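Local coordinates for protein toll-like receptor 13 (Mus musculus, PDB 4Z0C) that recognises bacterial 23S ribosomal RNA as an innate immune receptor and signals through MYD88 and TRAF6 to activate NF-kappa-B, at residues I33-T38 with F55-A60. Numbering follows the deposited sequence.
Sequences IPRYTT and FTNLSA. With NAG (2-acetamido-2-deoxy-beta-D-glucopyranose), chain K.
The carbonyl oxygen of P34, on which two donors of T37 converge, is covered from across the contact by a methyl of L58, whose CD2 packs 3.3 Å from P34 O. The stronger of the two bonds comes from the side-chain hydroxyl, T37 OG1 lying 2.9 Å from P34 O and tilted 35° from the carbonyl plane. A weak bond from T37 N to the same oxygen accompanies the type I beta turn from P34 to T37. L58 inserts its two methyls beside I33, the two side chains crossing at about a right angle; I33 CG1 lies 3.8 Å from L58 CD2, and I33 CD1 meets both methyls. Outside the pair, I30 of helix 26-30 touches L58 while L40 touches I33, which ties this apolar patch to the core.

No direct hydrogen bond joins the segments; a water does the polar work, donating to I33 O at 2.8 Å and to N57 O at 3.2 Å. R35 lies beside the latter carbonyl, its CG 3.6 Å from N57 O. Because its chain bends at chi3 (108°), the guanidinium folds back with one face over that oxygen, while NH1 comes only to 3.7 Å from N57 OD1. N57 itself carries an N-linked sugar, its ND2 bonded covalently to C1 of N-acetylglucosamine. Farther along, A60 points CB at the backbone, 3.6 Å from R35 O.

T38 then makes backbone hydrogen bonds to V62 and D63, where strand 63-65 begins. The case illustrates how a solenoid is assembled: equivalent loops leading into strands 39-41 and 63-65 pack turn upon turn, a buried leucine filling the interior, as in the leucine-rich repeat ectodomain of Toll-like receptors.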
ATOM      1  N   ILE A  33     -11.124 -37.693 -17.202  1.00 32.45           N
ATOM      2  CA  ILE A  33      -9.695 -37.388 -17.064  1.00 41.50           C
ATOM      3  C   ILE A  33      -8.804 -38.542 -17.533  1.00 41.80           C
ATOM      4  O   ILE A  33      -9.227 -39.702 -17.481  1.00 44.83           O
ATOM      5  CB  ILE A  33      -9.336 -36.888 -15.620  1.00 34.40           C
ATOM      6  CG1 ILE A  33      -9.230 -38.032 -14.630  1.00 32.49           C
ATOM      7  CG2 ILE A  33     -10.348 -35.828 -15.150  1.00 28.83           C
ATOM      8  CD1 ILE A  33      -8.808 -37.563 -13.253  1.00 41.61           C
ATOM      9  N   PRO A  34      -7.570 -38.233 -17.993  1.00 41.73           N
ATOM     10  CA  PRO A  34      -6.744 -39.248 -18.666  1.00 47.17           C
ATOM     11  C   PRO A  34      -6.328 -40.428 -17.790  1.00 48.54           C
ATOM     12  O   PRO A  34      -6.201 -40.335 -16.562  1.00 52.09           O
ATOM     13  CB  PRO A  34      -5.495 -38.462 -19.100  1.00 45.72           C
ATOM     14  CG  PRO A  34      -5.909 -37.034 -19.090  1.00 44.32           C
ATOM     15  CD  PRO A  34      -6.887 -36.931 -17.955  1.00 39.97           C
ATOM     16  N   ARG A  35      -6.103 -41.553 -18.452  1.00 46.64           N
ATOM     17  CA  ARG A  35      -5.693 -42.766 -17.770  1.00 45.92           C
ATOM     18  C   ARG A  35      -4.237 -42.666 -17.309  1.00 39.54           C
ATOM     19  O   ARG A  35      -3.810 -43.423 -16.440  1.00 34.70           O
ATOM     20  CB  ARG A  35      -5.904 -43.988 -18.683  1.00 51.00           C
ATOM     21  CG  ARG A  35      -7.354 -44.210 -19.110  1.00 55.25           C
ATOM     22  CD  ARG A  35      -7.493 -45.368 -20.100  1.00 62.95           C
ATOM     23  NE  ARG A  35      -8.123 -46.532 -19.481  1.00 67.53           N
ATOM     24  CZ  ARG A  35      -7.476 -47.425 -18.737  1.00 70.38           C
ATOM     25  NH1 ARG A  35      -8.132 -48.444 -18.202  1.00 67.70           N
ATOM     26  NH2 ARG A  35      -6.173 -47.294 -18.519  1.00 72.43           N
ATOM     27  N   TYR A  36      -3.474 -41.735 -17.889  1.00 33.60           N
ATOM     28  CA  TYR A  36      -2.060 -41.576 -17.513  1.00 33.83           C
ATOM     29  C   TYR A  36      -1.838 -40.662 -16.286  1.00 42.53           C
ATOM     30  O   TYR A  36      -0.702 -40.337 -15.933  1.00 44.95           O
ATOM     31  CB  TYR A  36      -1.211 -41.109 -18.711  1.00 21.91           C
ATOM     32  CG  TYR A  36      -1.650 -39.794 -19.321  1.00 25.85           C
ATOM     33  CD1 TYR A  36      -1.543 -38.602 -18.608  1.00 24.34           C
ATOM     34  CD2 TYR A  36      -2.118 -39.728 -20.633  1.00 25.16           C
ATOM     35  CE1 TYR A  36      -1.927 -37.385 -19.162  1.00 27.65           C
ATOM     36  CE2 TYR A  36      -2.502 -38.517 -21.197  1.00 20.61           C
ATOM     37  CZ  TYR A  36      -2.408 -37.350 -20.452  1.00 29.68           C
ATOM     38  OH  TYR A  36      -2.783 -36.139 -20.992  1.00 38.03           O
ATOM     39  N   THR A  37      -2.932 -40.248 -15.655  1.00 41.63           N
ATOM     40  CA  THR A  37      -2.889 -39.355 -14.505  1.00 33.09           C
ATOM     41  C   THR A  37      -2.182 -39.987 -13.304  1.00 36.42           C
ATOM     42  O   THR A  37      -2.606 -41.022 -12.803  1.00 37.67           O
ATOM     43  CB  THR A  37      -4.323 -38.918 -14.115  1.00 36.45           C
ATOM     44  OG1 THR A  37      -4.905 -38.189 -15.205  1.00 33.34           O
ATOM     45  CG2 THR A  37      -4.324 -38.026 -12.883  1.00 37.37           C
ATOM     46  N   THR A  38      -1.115 -39.350 -12.827  1.00 37.08           N
ATOM     47  CA  THR A  38      -0.405 -39.859 -11.659  1.00 29.58           C
ATOM     48  C   THR A  38      -0.742 -39.119 -10.377  1.00 30.90           C
ATOM     49  O   THR A  38      -0.772 -39.727  -9.316  1.00 37.59           O
ATOM     50  CB  THR A  38       1.119 -39.919 -11.871  1.00 22.08           C
ATOM     51  OG1 THR A  38       1.662 -38.606 -11.978  1.00 19.55           O
ATOM     52  CG2 THR A  38       1.438 -40.698 -13.156  1.00 22.33           C
ATOM     53  N   PHE A  55     -12.009 -45.465  -8.551  1.00 48.48           N
ATOM     54  CA  PHE A  55     -10.890 -45.101  -9.417  1.00 46.07           C
ATOM     55  C   PHE A  55     -10.507 -46.134 -10.478  1.00 48.20           C
ATOM     56  O   PHE A  55      -9.330 -46.276 -10.801  1.00 45.65           O
ATOM     57  CB  PHE A  55      -9.691 -44.719  -8.554  1.00 39.96           C
ATOM     58  CG  PHE A  55      -9.995 -43.612  -7.592  1.00 45.10           C
ATOM     59  CD1 PHE A  55      -9.973 -42.286  -8.013  1.00 34.40           C
ATOM     60  CD2 PHE A  55     -10.353 -43.892  -6.272  1.00 43.63           C
ATOM     61  CE1 PHE A  55     -10.277 -41.262  -7.135  1.00 30.56           C
ATOM     62  CE2 PHE A  55     -10.654 -42.860  -5.386  1.00 35.71           C
ATOM     63  CZ  PHE A  55     -10.620 -41.549  -5.823  1.00 26.80           C
ATOM     64  N   THR A  56     -11.505 -46.838 -11.016  1.00 59.01           N
ATOM     65  CA  THR A  56     -11.300 -47.931 -11.983  1.00 62.83           C
ATOM     66  C   THR A  56     -10.371 -47.598 -13.152  1.00 54.51           C
ATOM     67  O   THR A  56      -9.431 -48.338 -13.437  1.00 55.74           O
ATOM     68  CB  THR A  56     -12.634 -48.421 -12.598  1.00 70.94           C
ATOM     69  OG1 THR A  56     -13.580 -48.702 -11.564  1.00 79.09           O
ATOM     70  CG2 THR A  56     -12.405 -49.680 -13.420  1.00 72.87           C
ATOM     71  N   ASN A  57     -10.634 -46.487 -13.832  1.00 52.61           N
ATOM     72  CA  ASN A  57      -9.843 -46.131 -15.005  1.00 56.58           C
ATOM     73  C   ASN A  57      -8.622 -45.259 -14.676  1.00 56.12           C
ATOM     74  O   ASN A  57      -7.997 -44.684 -15.563  1.00 60.91           O
ATOM     75  CB  ASN A  57     -10.730 -45.494 -16.094  1.00 58.76           C
ATOM     76  CG  ASN A  57     -11.689 -46.504 -16.744  1.00 60.46           C
ATOM     77  OD1 ASN A  57     -11.411 -47.697 -16.762  1.00 47.04           O
ATOM     78  ND2 ASN A  57     -12.811 -46.011 -17.298  1.00 70.60           N
ATOM     79  N   LEU A  58      -8.283 -45.181 -13.393  1.00 53.59           N
ATOM     80  CA  LEU A  58      -7.177 -44.347 -12.923  1.00 44.97           C
ATOM     81  C   LEU A  58      -6.139 -45.112 -12.083  1.00 43.86           C
ATOM     82  O   LEU A  58      -5.741 -44.660 -11.006  1.00 47.09           O
ATOM     83  CB  LEU A  58      -7.734 -43.163 -12.135  1.00 37.08           C
ATOM     84  CG  LEU A  58      -8.431 -42.099 -12.985  1.00 33.87           C
ATOM     85  CD1 LEU A  58      -9.390 -41.244 -12.173  1.00 26.80           C
ATOM     86  CD2 LEU A  58      -7.385 -41.225 -13.644  1.00 39.10           C
ATOM     87  N   SER A  59      -5.679 -46.255 -12.590  1.00 39.74           N
ATOM     88  CA  SER A  59      -4.804 -47.133 -11.818  1.00 40.37           C
ATOM     89  C   SER A  59      -3.352 -46.671 -11.841  1.00 43.13           C
ATOM     90  O   SER A  59      -2.491 -47.276 -11.188  1.00 41.77           O
ATOM     91  CB  SER A  59      -4.885 -48.578 -12.308  1.00 34.64           C
ATOM     92  OG  SER A  59      -4.254 -48.703 -13.570  1.00 45.57           O
ATOM     93  N   ALA A  60      -3.078 -45.590 -12.566  1.00 32.94           N
ATOM     94  CA  ALA A  60      -1.721 -45.053 -12.576  1.00 27.57           C
ATOM     95  C   ALA A  60      -1.499 -44.067 -11.422  1.00 34.38           C
ATOM     96  O   ALA A  60      -0.370 -43.609 -11.200  1.00 39.34           O
ATOM     97  CB  ALA A  60      -1.411 -44.403 -13.912  1.00 20.57           C
TER
HETATM   98  C1  NAG K 903     -13.502 -46.971 -18.141  1.00 70.98           C
HETATM   99  C2  NAG K 903     -14.956 -46.486 -18.046  1.00 69.00           C
HETATM  100  C3  NAG K 903     -15.868 -47.183 -19.059  1.00 72.33           C
HETATM  101  C4  NAG K 903     -15.296 -46.922 -20.443  1.00 79.55           C
HETATM  102  C5  NAG K 903     -13.874 -47.482 -20.506  1.00 82.19           C
HETATM  103  C6  NAG K 903     -13.273 -47.231 -21.892  1.00 82.17           C
HETATM  104  C7  NAG K 903     -15.900 -45.572 -16.002  1.00 66.17           C
HETATM  105  C8  NAG K 903     -16.854 -45.849 -14.875  1.00 65.44           C
HETATM  106  N2  NAG K 903     -15.472 -46.626 -16.698  1.00 63.91           N
HETATM  107  O3  NAG K 903     -17.201 -46.713 -18.996  1.00 62.82           O
HETATM  108  O4  NAG K 903     -16.121 -47.486 -21.444  1.00 80.54           O
HETATM  109  O5  NAG K 903     -13.028 -46.949 -19.483  1.00 78.13           O
HETATM  110  O6  NAG K 903     -13.461 -45.882 -22.270  1.00 81.73           O
HETATM  111  O7  NAG K 903     -15.547 -44.414 -16.239  1.00 66.89           O
HETATM  112  O   HOH W   1      -9.847 -42.223 -16.459  1.00 30.08           O